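Sulfate transporter 4.1, chloroplastic (Arabidopsis thaliana, PDB 7LHV) couples proton and sulfate movement across a membrane as a symporter of the SLC26A/SulP family and may play a role in regulating sulfate assimilation. Local coordinates at residues A[220-225]-A[237-242]; A[267-272]-A[441-446]; A[216-221]-A[471-476]; A[157-162]-A[384-389]. All coordinates share one frame; numbering follows the deposited sequence.

Interaction 1: A[220-225]-A[237-242]; sequences IGLSQI and SKIVPI
Ile239 meets Leu222 through methyl groups, at the point where helix 239-249 starts just after its N-cap residue Lys238. The CD1 of Ile239 lies 3.6 Å from the CD1 of Leu222, and its CG2 branch touches the same methyl at 3.8 Å, so one leucine tip rests against both branches of the isoleucine. The two side chains cross at about a right angle. With chi2 at -56° the Ile239 chain is bent rather than extended, which carries CD1 across to the leucine. Its backbone N probably donates to the O of Leu473, near the end of helix 459-474. The segments sit on consecutive helices, 206-229 and 239-249, joined by a short connection in the membrane domain, and the touching residues recur one helical turn apart on the second of them. That next turn brings up Ile242, whose CA is 7.3 Å from the CA of Leu222. Its CG2, anti to the backbone N, packs on the Leu222 backbone at 3.7 Å from the O atom and reaches the CB at 4.2 Å. The other branch extends to CD1, 4.0 Å from the OG of Ser223. That hydroxyl is hydrogen-bonded to the carbonyl of Val219 one turn back on its own helix, so it presents itself to the isoleucine methyl with its polar need already met.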
loop_
_atom_site.group_PDB
_atom_site.type_symbol
_atom_site.label_atom_id
_atom_site.label_comp_id
_atom_site.label_asym_id
_atom_site.label_seq_id
_atom_site.Cartn_x
_atom_site.Cartn_y
_atom_site.Cartn_z
ATOM N N ILE A 220 -25.943 -12.483 -3.106
ATOM C CA ILE A 220 -26.792 -13.014 -2.044
ATOM C C ILE A 220 -28.199 -13.275 -2.562
ATOM O O ILE A 220 -28.794 -14.327 -2.290
ATOM C CB ILE A 220 -26.804 -12.051 -0.843
ATOM C CG1 ILE A 220 -25.468 -12.091 -0.105
ATOM C CG2 ILE A 220 -27.927 -12.398 0.102
ATOM C CD1 ILE A 220 -25.253 -10.914 0.811
ATOM N N GLY A 221 -28.755 -12.326 -3.318
ATOM C CA GLY A 221 -30.082 -12.532 -3.875
ATOM C C GLY A 221 -30.142 -13.709 -4.831
ATOM O O GLY A 221 -31.077 -14.518 -4.784
ATOM N N LEU A 222 -29.144 -13.826 -5.710
ATOM C CA LEU A 222 -29.129 -14.941 -6.650
ATOM C C LEU A 222 -28.858 -16.273 -5.965
ATOM O O LEU A 222 -29.228 -17.317 -6.507
ATOM C CB LEU A 222 -28.092 -14.696 -7.744
ATOM C CG LEU A 222 -28.543 -13.759 -8.864
ATOM C CD1 LEU A 222 -27.493 -13.684 -9.949
ATOM C CD2 LEU A 222 -29.873 -14.212 -9.438
ATOM N N SER A 223 -28.216 -16.265 -4.800
ATOM C CA SER A 223 -28.064 -17.500 -4.041
ATOM C C SER A 223 -29.362 -17.878 -3.344
ATOM O O SER A 223 -29.692 -19.065 -3.241
ATOM C CB SER A 223 -26.935 -17.358 -3.022
ATOM O OG SER A 223 -25.676 -17.261 -3.662
ATOM N N GLN A 224 -30.106 -16.886 -2.860
ATOM C CA GLN A 224 -31.338 -17.155 -2.132
ATOM C C GLN A 224 -32.525 -17.436 -3.042
ATOM O O GLN A 224 -33.547 -17.928 -2.555
ATOM C CB GLN A 224 -31.670 -15.981 -1.209
ATOM C CG GLN A 224 -30.673 -15.801 -0.087
ATOM C CD GLN A 224 -30.750 -16.906 0.940
ATOM O OE1 GLN A 224 -31.653 -16.936 1.773
ATOM N NE2 GLN A 224 -29.797 -17.828 0.884
ATOM N N ILE A 225 -32.427 -17.134 -4.339
ATOM C CA ILE A 225 -33.530 -17.450 -5.245
ATOM C C ILE A 225 -33.761 -18.957 -5.350
ATOM O O ILE A 225 -34.819 -19.391 -5.822
ATOM C CB ILE A 225 -33.278 -16.834 -6.639
ATOM C CG1 ILE A 225 -34.544 -16.880 -7.495
ATOM C CG2 ILE A 225 -32.190 -17.588 -7.361
ATOM C CD1 ILE A 225 -35.666 -16.015 -6.974
ATOM N N SER A 237 -19.951 -18.394 -5.521
ATOM C CA SER A 237 -19.980 -16.956 -5.305
ATOM C C SER A 237 -19.884 -16.167 -6.604
ATOM O O SER A 237 -19.702 -14.946 -6.564
ATOM C CB SER A 237 -18.852 -16.543 -4.358
ATOM O OG SER A 237 -18.790 -15.137 -4.227
ATOM N N LYS A 238 -19.988 -16.831 -7.748
ATOM C CA LYS A 238 -19.921 -16.189 -9.051
ATOM C C LYS A 238 -21.264 -16.312 -9.758
ATOM O O LYS A 238 -21.982 -17.300 -9.591
ATOM C CB LYS A 238 -18.818 -16.806 -9.912
ATOM C CG LYS A 238 -17.490 -16.963 -9.198
ATOM C CD LYS A 238 -16.504 -17.739 -10.050
ATOM C CE LYS A 238 -15.176 -17.909 -9.336
ATOM N NZ LYS A 238 -15.309 -18.797 -8.150
ATOM N N ILE A 239 -21.597 -15.294 -10.553
ATOM C CA ILE A 239 -22.918 -15.238 -11.172
ATOM C C ILE A 239 -23.067 -16.300 -12.252
ATOM O O ILE A 239 -24.133 -16.913 -12.392
ATOM C CB ILE A 239 -23.183 -13.830 -11.731
ATOM C CG1 ILE A 239 -23.101 -12.803 -10.608
ATOM C CG2 ILE A 239 -24.545 -13.764 -12.396
ATOM C CD1 ILE A 239 -24.021 -13.085 -9.451
ATOM N N VAL A 240 -22.019 -16.521 -13.047
ATOM C CA VAL A 240 -22.134 -17.427 -14.189
ATOM C C VAL A 240 -22.464 -18.856 -13.766
ATOM O O VAL A 240 -23.406 -19.438 -14.327
ATOM C CB VAL A 240 -20.872 -17.341 -15.063
ATOM C CG1 VAL A 240 -20.937 -18.351 -16.190
ATOM C CG2 VAL A 240 -20.707 -15.934 -15.613
ATOM N N PRO A 241 -21.747 -19.480 -12.818
ATOM C CA PRO A 241 -22.162 -20.827 -12.388
ATOM C C PRO A 241 -23.550 -20.870 -11.776
ATOM O O PRO A 241 -24.275 -21.852 -11.974
ATOM C CB PRO A 241 -21.077 -21.222 -11.377
ATOM C CG PRO A 241 -20.471 -19.947 -10.943
ATOM C CD PRO A 241 -20.508 -19.064 -12.142
ATOM N N ILE A 242 -23.950 -19.827 -11.046
ATOM C CA ILE A 242 -25.280 -19.811 -10.441
ATOM C C ILE A 242 -26.353 -19.822 -11.521
ATOM O O ILE A 242 -27.315 -20.598 -11.464
ATOM C CB ILE A 242 -25.435 -18.593 -9.512
ATOM C CG1 ILE A 242 -24.503 -18.710 -8.308
ATOM C CG2 ILE A 242 -26.874 -18.455 -9.055
ATOM C CD1 ILE A 242 -24.437 -17.453 -7.473
#

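Interaction 2: A[267-272]-A[441-446]; sequences ILQVMK and AVSGLV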
loop_
_atom_site.group_PDB
_atom_site.type_symbol
_atom_site.label_atom_id
_atom_site.label_comp_id
_atom_site.label_asym_id
_atom_site.label_seq_id
_atom_site.Cartn_x
_atom_site.Cartn_y
_atom_site.Cartn_z
ATOM N N ILE A 267 -45.068 -8.279 -0.344
ATOM C CA ILE A 267 -45.651 -7.687 0.857
ATOM C C ILE A 267 -44.581 -6.980 1.678
ATOM O O ILE A 267 -44.790 -5.864 2.169
ATOM C CB ILE A 267 -46.380 -8.762 1.684
ATOM C CG1 ILE A 267 -47.628 -9.245 0.944
ATOM C CG2 ILE A 267 -46.746 -8.225 3.056
ATOM C CD1 ILE A 267 -48.666 -8.172 0.732
ATOM N N LEU A 268 -43.415 -7.613 1.835
ATOM C CA LEU A 268 -42.339 -7.009 2.614
ATOM C C LEU A 268 -41.866 -5.705 1.986
ATOM O O LEU A 268 -41.667 -4.706 2.687
ATOM C CB LEU A 268 -41.174 -7.988 2.744
ATOM C CG LEU A 268 -41.087 -8.825 4.020
ATOM C CD1 LEU A 268 -42.391 -9.555 4.280
ATOM C CD2 LEU A 268 -39.937 -9.807 3.922
ATOM N N GLN A 269 -41.681 -5.693 0.665
ATOM C CA GLN A 269 -41.204 -4.484 0.005
ATOM C C GLN A 269 -42.252 -3.378 0.045
ATOM O O GLN A 269 -41.912 -2.202 0.219
ATOM C CB GLN A 269 -40.790 -4.799 -1.431
ATOM C CG GLN A 269 -39.346 -5.260 -1.550
ATOM C CD GLN A 269 -38.907 -5.443 -2.987
ATOM O OE1 GLN A 269 -39.728 -5.461 -3.903
ATOM N NE2 GLN A 269 -37.602 -5.579 -3.192
ATOM N N VAL A 270 -43.531 -3.731 -0.102
ATOM C CA VAL A 270 -44.593 -2.734 -0.000
ATOM C C VAL A 270 -44.624 -2.130 1.397
ATOM O O VAL A 270 -44.737 -0.907 1.560
ATOM C CB VAL A 270 -45.949 -3.358 -0.381
ATOM C CG1 VAL A 270 -47.094 -2.536 0.185
ATOM C CG2 VAL A 270 -46.070 -3.473 -1.890
ATOM N N MET A 271 -44.520 -2.974 2.428
ATOM C CA MET A 271 -44.511 -2.468 3.797
ATOM C C MET A 271 -43.313 -1.561 4.040
ATOM O O MET A 271 -43.446 -0.502 4.663
ATOM C CB MET A 271 -44.506 -3.633 4.786
ATOM C CG MET A 271 -45.835 -4.355 4.902
ATOM S SD MET A 271 -45.744 -5.792 5.985
ATOM C CE MET A 271 -45.568 -5.000 7.580
ATOM N N LYS A 272 -42.136 -1.958 3.555
ATOM C CA LYS A 272 -40.942 -1.143 3.754
ATOM C C LYS A 272 -41.069 0.203 3.051
ATOM O O LYS A 272 -40.713 1.244 3.618
ATOM C CB LYS A 272 -39.708 -1.898 3.261
ATOM C CG LYS A 272 -38.434 -1.078 3.279
ATOM C CD LYS A 272 -37.215 -1.949 3.027
ATOM C CE LYS A 272 -37.118 -2.352 1.568
ATOM N NZ LYS A 272 -35.819 -3.011 1.259
ATOM N N ALA A 441 -33.959 -7.807 2.569
ATOM C CA ALA A 441 -32.908 -7.132 3.322
ATOM C C ALA A 441 -31.783 -6.662 2.410
ATOM O O ALA A 441 -31.242 -5.567 2.599
ATOM C CB ALA A 441 -32.363 -8.056 4.407
ATOM N N VAL A 442 -31.406 -7.479 1.422
ATOM C CA VAL A 442 -30.289 -7.122 0.548
ATOM C C VAL A 442 -30.703 -6.311 -0.672
ATOM O O VAL A 442 -29.826 -5.833 -1.406
ATOM C CB VAL A 442 -29.524 -8.373 0.073
ATOM C CG1 VAL A 442 -29.058 -9.181 1.265
ATOM C CG2 VAL A 442 -30.394 -9.208 -0.847
ATOM N N SER A 443 -32.003 -6.147 -0.924
ATOM C CA SER A 443 -32.421 -5.292 -2.030
ATOM C C SER A 443 -32.003 -3.847 -1.805
ATOM O O SER A 443 -31.718 -3.127 -2.767
ATOM C CB SER A 443 -33.933 -5.380 -2.226
ATOM O OG SER A 443 -34.613 -4.584 -1.275
ATOM N N GLY A 444 -31.963 -3.405 -0.550
ATOM C CA GLY A 444 -31.501 -2.066 -0.244
ATOM C C GLY A 444 -30.002 -1.885 -0.263
ATOM O O GLY A 444 -29.530 -0.748 -0.183
ATOM N N LEU A 445 -29.243 -2.975 -0.361
ATOM C CA LEU A 445 -27.791 -2.900 -0.424
ATOM C C LEU A 445 -27.261 -2.695 -1.836
ATOM O O LEU A 445 -26.080 -2.369 -1.991
ATOM C CB LEU A 445 -27.168 -4.165 0.170
ATOM C CG LEU A 445 -27.480 -4.480 1.631
ATOM C CD1 LEU A 445 -26.712 -5.707 2.083
ATOM C CD2 LEU A 445 -27.164 -3.290 2.516
ATOM N N VAL A 446 -28.091 -2.870 -2.863
ATOM C CA VAL A 446 -27.673 -2.616 -4.239
ATOM C C VAL A 446 -27.720 -1.103 -4.429
ATOM O O VAL A 446 -28.763 -0.534 -4.753
ATOM C CB VAL A 446 -28.553 -3.343 -5.255
ATOM C CG1 VAL A 446 -28.035 -3.109 -6.660
ATOM C CG2 VAL A 446 -28.596 -4.827 -4.947
#
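The last part of helix 431-443 meets the flank of transmembrane helix 255-277 where Ser443 faces Lys272 and Gln269. The NZ of Lys272 lies 3.2 Å from the OG of Ser443. The lysine leaves its helix with CG anti to the backbone N (chi1 174°) and bends once, at chi3 (74°), to bring the ammonium group to the serine. Gln269, one turn earlier, extends straight beyond CG, and its NE2 comes alongside the same serine, 3.7 Å from OG and 3.8 Å from CB. Two side chains from successive turns therefore converge on one hydroxyl. Within these turns of the membrane domain polar side-chain ends meet, while the backbones stand well apart: the nearest CA atoms, of Gln269 and Ser443, are 9.1 Å from each other. The carbonyl of Ser440, on the preceding turn, is shared: it accepts a hydrogen bond from the Ser443 hydroxyl and a weak one from the Lys272 ammonium, whose positive charge is probably eased by this carbonyl. Beyond the serine the ammonium also approaches Gly444, with NZ 4.3 Å from its N. Leu268, which is buried, packs on Ile437 and Ser440 of the same helix 431-443.

Interaction 3: A[216-221]-A[471-476]; sequences SAIVIG and ITLFFG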
loop_
_atom_site.group_PDB
_atom_site.type_symbol
_atom_site.label_atom_id
_atom_site.label_comp_id
_atom_site.label_asym_id
_atom_site.label_seq_id
_atom_site.Cartn_x
_atom_site.Cartn_y
_atom_site.Cartn_z
ATOM N N SER A 216 -21.966 -8.032 -3.732
ATOM C CA SER A 216 -22.306 -9.028 -2.725
ATOM C C SER A 216 -23.813 -9.148 -2.555
ATOM O O SER A 216 -24.333 -10.247 -2.357
ATOM C CB SER A 216 -21.643 -8.679 -1.395
ATOM O OG SER A 216 -20.241 -8.849 -1.469
ATOM N N ALA A 217 -24.532 -8.026 -2.612
ATOM C CA ALA A 217 -25.986 -8.072 -2.494
ATOM C C ALA A 217 -26.611 -8.831 -3.656
ATOM O O ALA A 217 -27.531 -9.637 -3.461
ATOM C CB ALA A 217 -26.550 -6.657 -2.415
ATOM N N ILE A 218 -26.126 -8.587 -4.874
ATOM C CA ILE A 218 -26.649 -9.322 -6.026
ATOM C C ILE A 218 -26.350 -10.812 -5.890
ATOM O O ILE A 218 -27.202 -11.661 -6.183
ATOM C CB ILE A 218 -26.090 -8.743 -7.338
ATOM C CG1 ILE A 218 -26.667 -7.353 -7.587
ATOM C CG2 ILE A 218 -26.420 -9.652 -8.504
ATOM C CD1 ILE A 218 -26.037 -6.639 -8.753
ATOM N N VAL A 219 -25.141 -11.151 -5.442
ATOM C CA VAL A 219 -24.780 -12.555 -5.252
ATOM C C VAL A 219 -25.669 -13.200 -4.196
ATOM O O VAL A 219 -26.113 -14.343 -4.352
ATOM C CB VAL A 219 -23.288 -12.677 -4.892
ATOM C CG1 VAL A 219 -22.984 -14.055 -4.332
ATOM C CG2 VAL A 219 -22.432 -12.405 -6.112
ATOM N N ILE A 220 -25.943 -12.483 -3.106
ATOM C CA ILE A 220 -26.792 -13.014 -2.044
ATOM C C ILE A 220 -28.199 -13.275 -2.562
ATOM O O ILE A 220 -28.794 -14.327 -2.290
ATOM C CB ILE A 220 -26.804 -12.051 -0.843
ATOM C CG1 ILE A 220 -25.468 -12.091 -0.105
ATOM C CG2 ILE A 220 -27.927 -12.398 0.102
ATOM C CD1 ILE A 220 -25.253 -10.914 0.811
ATOM N N GLY A 221 -28.755 -12.326 -3.318
ATOM C CA GLY A 221 -30.082 -12.532 -3.875
ATOM C C GLY A 221 -30.142 -13.709 -4.831
ATOM O O GLY A 221 -31.077 -14.518 -4.784
ATOM N N ILE A 471 -15.929 -7.141 -11.078
ATOM C CA ILE A 471 -15.004 -8.217 -10.746
ATOM C C ILE A 471 -15.552 -9.066 -9.606
ATOM O O ILE A 471 -15.457 -10.298 -9.637
ATOM C CB ILE A 471 -13.613 -7.642 -10.427
ATOM C CG1 ILE A 471 -12.893 -7.291 -11.727
ATOM C CG2 ILE A 471 -12.792 -8.627 -9.620
ATOM C CD1 ILE A 471 -11.551 -6.657 -11.526
ATOM N N THR A 472 -16.150 -8.436 -8.592
ATOM C CA THR A 472 -16.757 -9.214 -7.519
ATOM C C THR A 472 -17.946 -10.023 -8.021
ATOM O O THR A 472 -18.186 -11.134 -7.536
ATOM C CB THR A 472 -17.179 -8.292 -6.377
ATOM O OG1 THR A 472 -16.070 -7.471 -5.993
ATOM C CG2 THR A 472 -17.636 -9.096 -5.179
ATOM N N LEU A 473 -18.689 -9.496 -8.992
ATOM C CA LEU A 473 -19.832 -10.220 -9.530
ATOM C C LEU A 473 -19.391 -11.450 -10.313
ATOM O O LEU A 473 -19.908 -12.554 -10.097
ATOM C CB LEU A 473 -20.654 -9.286 -10.416
ATOM C CG LEU A 473 -22.161 -9.504 -10.472
ATOM C CD1 LEU A 473 -22.789 -9.211 -9.127
ATOM C CD2 LEU A 473 -22.779 -8.644 -11.560
ATOM N N PHE A 474 -18.431 -11.287 -11.222
ATOM C CA PHE A 474 -18.058 -12.368 -12.127
ATOM C C PHE A 474 -16.987 -13.281 -11.547
ATOM O O PHE A 474 -17.018 -14.492 -11.778
ATOM C CB PHE A 474 -17.593 -11.792 -13.463
ATOM C CG PHE A 474 -18.714 -11.299 -14.321
ATOM C CD1 PHE A 474 -19.493 -12.188 -15.039
ATOM C CD2 PHE A 474 -19.001 -9.950 -14.398
ATOM C CE1 PHE A 474 -20.532 -11.739 -15.824
ATOM C CE2 PHE A 474 -20.039 -9.496 -15.183
ATOM C CZ PHE A 474 -20.806 -10.390 -15.896
ATOM N N PHE A 475 -16.039 -12.726 -10.807
ATOM C CA PHE A 475 -15.022 -13.508 -10.133
ATOM C C PHE A 475 -15.402 -13.651 -8.662
ATOM O O PHE A 475 -16.493 -13.260 -8.239
ATOM C CB PHE A 475 -13.652 -12.861 -10.335
ATOM C CG PHE A 475 -13.285 -12.672 -11.779
ATOM C CD1 PHE A 475 -12.674 -13.689 -12.489
ATOM C CD2 PHE A 475 -13.566 -11.485 -12.429
ATOM C CE1 PHE A 475 -12.345 -13.519 -13.818
ATOM C CE2 PHE A 475 -13.239 -11.312 -13.757
ATOM C CZ PHE A 475 -12.628 -12.330 -14.451
ATOM N N GLY A 476 -14.506 -14.214 -7.867
ATOM C CA GLY A 476 -14.820 -14.485 -6.481
ATOM C C GLY A 476 -14.920 -13.225 -5.643
ATOM O O GLY A 476 -14.587 -12.116 -6.062
#
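Leu473 carries this contact, laying its CD1 methyl against Ile218 of the neighbouring helix, with Val219 bordering it. It loses more surface to the other segment than any other residue here. CD1 lies 3.7 Å from the CG2 of Ile218 and 3.8 Å from its CB, so it rests at the root of the isoleucine rather than at its end. The Ile218 and Leu473 side chains cross at about a right angle. Because chi1 of Ile218 is -69°, CG2 sits anti to the backbone N, while the longer branch runs off beside the leucine, its CD1 4.2 Å from the leucine CD1. Val219 is the looser neighbour, its CG2 4.4 Å from the CD1 of Leu473. The backbones come closest at Val219 and Leu473, whose CA atoms are 6.9 Å apart. Thr472 turns toward the same helix, packing on Phe212 and Ala215, and bonds its hydroxyl to the carbonyl of Thr468 within its own helix. The helix ends here: Phe475 leaves helical geometry and Gly476 takes the N-cap position of helix 477-496. This is apolar helix-to-helix packing within the SLC26 membrane domain, at the junction leading into helix 477-496, whose residues Glu478, Ile479 and Leu482 line a sphingosine-1-phosphate pocket.

Interaction 4: A[157-162]-A[384-389]; sequences LLVSNA and AYPATG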
loop_
_atom_site.group_PDB
_atom_site.type_symbol
_atom_site.label_atom_id
_atom_site.label_comp_id
_atom_site.label_asym_id
_atom_site.label_seq_id
_atom_site.Cartn_x
_atom_site.Cartn_y
_atom_site.Cartn_z
ATOM N N LEU A 157 -22.541 -13.793 4.416
ATOM C CA LEU A 157 -22.071 -14.236 3.107
ATOM C C LEU A 157 -20.604 -14.647 3.150
ATOM O O LEU A 157 -20.220 -15.663 2.563
ATOM C CB LEU A 157 -22.283 -13.134 2.074
ATOM C CG LEU A 157 -21.631 -13.370 0.715
ATOM C CD1 LEU A 157 -22.308 -14.512 -0.017
ATOM C CD2 LEU A 157 -21.680 -12.101 -0.108
ATOM N N LEU A 158 -19.767 -13.863 3.832
ATOM C CA LEU A 158 -18.348 -14.203 3.924
ATOM C C LEU A 158 -18.136 -15.496 4.706
ATOM O O LEU A 158 -17.294 -16.325 4.337
ATOM C CB LEU A 158 -17.575 -13.056 4.569
ATOM C CG LEU A 158 -17.621 -11.730 3.815
ATOM C CD1 LEU A 158 -16.904 -10.650 4.599
ATOM C CD2 LEU A 158 -17.021 -11.885 2.437
ATOM N N VAL A 159 -18.885 -15.678 5.795
ATOM C CA VAL A 159 -18.797 -16.909 6.572
ATOM C C VAL A 159 -19.201 -18.101 5.719
ATOM O O VAL A 159 -18.537 -19.144 5.730
ATOM C CB VAL A 159 -19.665 -16.799 7.839
ATOM C CG1 VAL A 159 -19.923 -18.168 8.427
ATOM C CG2 VAL A 159 -18.996 -15.898 8.857
ATOM N N SER A 160 -20.291 -17.964 4.962
ATOM C CA SER A 160 -20.709 -19.039 4.070
ATOM C C SER A 160 -19.642 -19.330 3.027
ATOM O O SER A 160 -19.372 -20.494 2.715
ATOM C CB SER A 160 -22.028 -18.673 3.393
ATOM O OG SER A 160 -22.335 -19.594 2.363
ATOM N N ASN A 161 -19.025 -18.282 2.481
ATOM C CA ASN A 161 -17.978 -18.462 1.483
ATOM C C ASN A 161 -16.823 -19.279 2.050
ATOM O O ASN A 161 -16.388 -20.268 1.447
ATOM C CB ASN A 161 -17.495 -17.098 0.996
ATOM C CG ASN A 161 -16.640 -17.190 -0.240
ATOM O OD1 ASN A 161 -15.521 -16.679 -0.275
ATOM N ND2 ASN A 161 -17.160 -17.843 -1.269
ATOM N N ALA A 162 -16.340 -18.898 3.234
ATOM C CA ALA A 162 -15.222 -19.614 3.842
ATOM C C ALA A 162 -15.593 -21.058 4.169
ATOM O O ALA A 162 -14.840 -21.993 3.861
ATOM C CB ALA A 162 -14.750 -18.880 5.097
ATOM N N ALA A 384 -21.582 -18.853 18.998
ATOM C CA ALA A 384 -22.069 -17.828 18.089
ATOM C C ALA A 384 -21.063 -17.603 16.971
ATOM O O ALA A 384 -19.864 -17.826 17.142
ATOM C CB ALA A 384 -22.331 -16.508 18.817
ATOM N N TYR A 385 -21.562 -17.157 15.827
ATOM C CA TYR A 385 -20.745 -16.847 14.666
ATOM C C TYR A 385 -20.667 -15.333 14.478
ATOM O O TYR A 385 -21.489 -14.598 15.037
ATOM C CB TYR A 385 -21.307 -17.557 13.421
ATOM C CG TYR A 385 -22.395 -16.850 12.648
ATOM C CD1 TYR A 385 -23.732 -17.026 12.972
ATOM C CD2 TYR A 385 -22.088 -16.046 11.560
ATOM C CE1 TYR A 385 -24.726 -16.395 12.253
ATOM C CE2 TYR A 385 -23.075 -15.413 10.840
ATOM C CZ TYR A 385 -24.391 -15.593 11.189
ATOM O OH TYR A 385 -25.374 -14.962 10.468
ATOM N N PRO A 386 -19.683 -14.825 13.722
ATOM C CA PRO A 386 -19.306 -13.408 13.852
ATOM C C PRO A 386 -20.482 -12.453 13.690
ATOM O O PRO A 386 -21.335 -12.623 12.817
ATOM C CB PRO A 386 -18.282 -13.214 12.731
ATOM C CG PRO A 386 -17.723 -14.536 12.500
ATOM C CD PRO A 386 -18.827 -15.511 12.737
ATOM N N ALA A 387 -20.513 -11.437 14.548
ATOM C CA ALA A 387 -21.584 -10.454 14.579
ATOM C C ALA A 387 -20.985 -9.057 14.572
ATOM O O ALA A 387 -20.093 -8.759 15.373
ATOM C CB ALA A 387 -22.464 -10.640 15.816
ATOM N N THR A 388 -21.475 -8.204 13.673
ATOM C CA THR A 388 -21.024 -6.820 13.609
ATOM C C THR A 388 -22.214 -5.870 13.594
ATOM O O THR A 388 -23.359 -6.301 13.749
ATOM C CB THR A 388 -20.150 -6.586 12.375
ATOM O OG1 THR A 388 -20.875 -6.958 11.198
ATOM C CG2 THR A 388 -18.874 -7.405 12.458
ATOM N N GLY A 389 -21.953 -4.579 13.411
ATOM C CA GLY A 389 -23.031 -3.610 13.366
ATOM C C GLY A 389 -23.897 -3.777 12.131
ATOM O O GLY A 389 -23.440 -4.196 11.070
#
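Val159 points from helix 153-166 at the loop residues Tyr385 and Pro386, and its CG2 methyl does most of the touching. From CB the side chain divides with chi1 at 163°. CG1, anti to the backbone N, is a looser neighbour, 4.4 Å from the CD2 of Tyr385. CG2 is the closer methyl: it meets the pyrrolidine ring of Pro386, 3.9 Å from CD and 4.1 Å from CG. The same CG2 lies 4.1 Å from the CD2 of Tyr385, at the edge of the aromatic ring and near its plane, so CG2 sits against both rings. The loop leads into strand 388-389, which pairs antiparallel with strand 149-150 just ahead of helix 153-166. In SLC26 relatives the two short strands and the helices that follow them flank the substrate site. The tyrosine is held at its far end too: its OH is hydrogen-bonded to the OG of Ser156, one turn before Val159, while its backbone O accepts from the OG of Ser130. Leu181 and Ile340 pack on Val159 from helices 173-194 and 330-358, and Ala182 of helix 173-194 lies against Pro386.

Interactions 1 and 3 are the closest pair, with centres 7 Å apart: both use helix 206-229, and the CD1 of Ile239 reaches the CG2 of Val219 at 3.8 Å. The same helix meets interaction 2, where Ile220 CG2 lies 3.6 Å from Val442 CG1. It also meets interaction 4, as Ser216 CB is 3.7 Å from Leu157 CD2. Interactions 2 and 4 do not touch, their nearest atoms being about 8 Å apart. Bound sphingosine-1-phosphate lies farther off. In interaction 3 the side chain of Leu473 is about 14 Å from a bound S1P. In interaction 4 the side chain of Val159 is about 13 Å from a bound S1P.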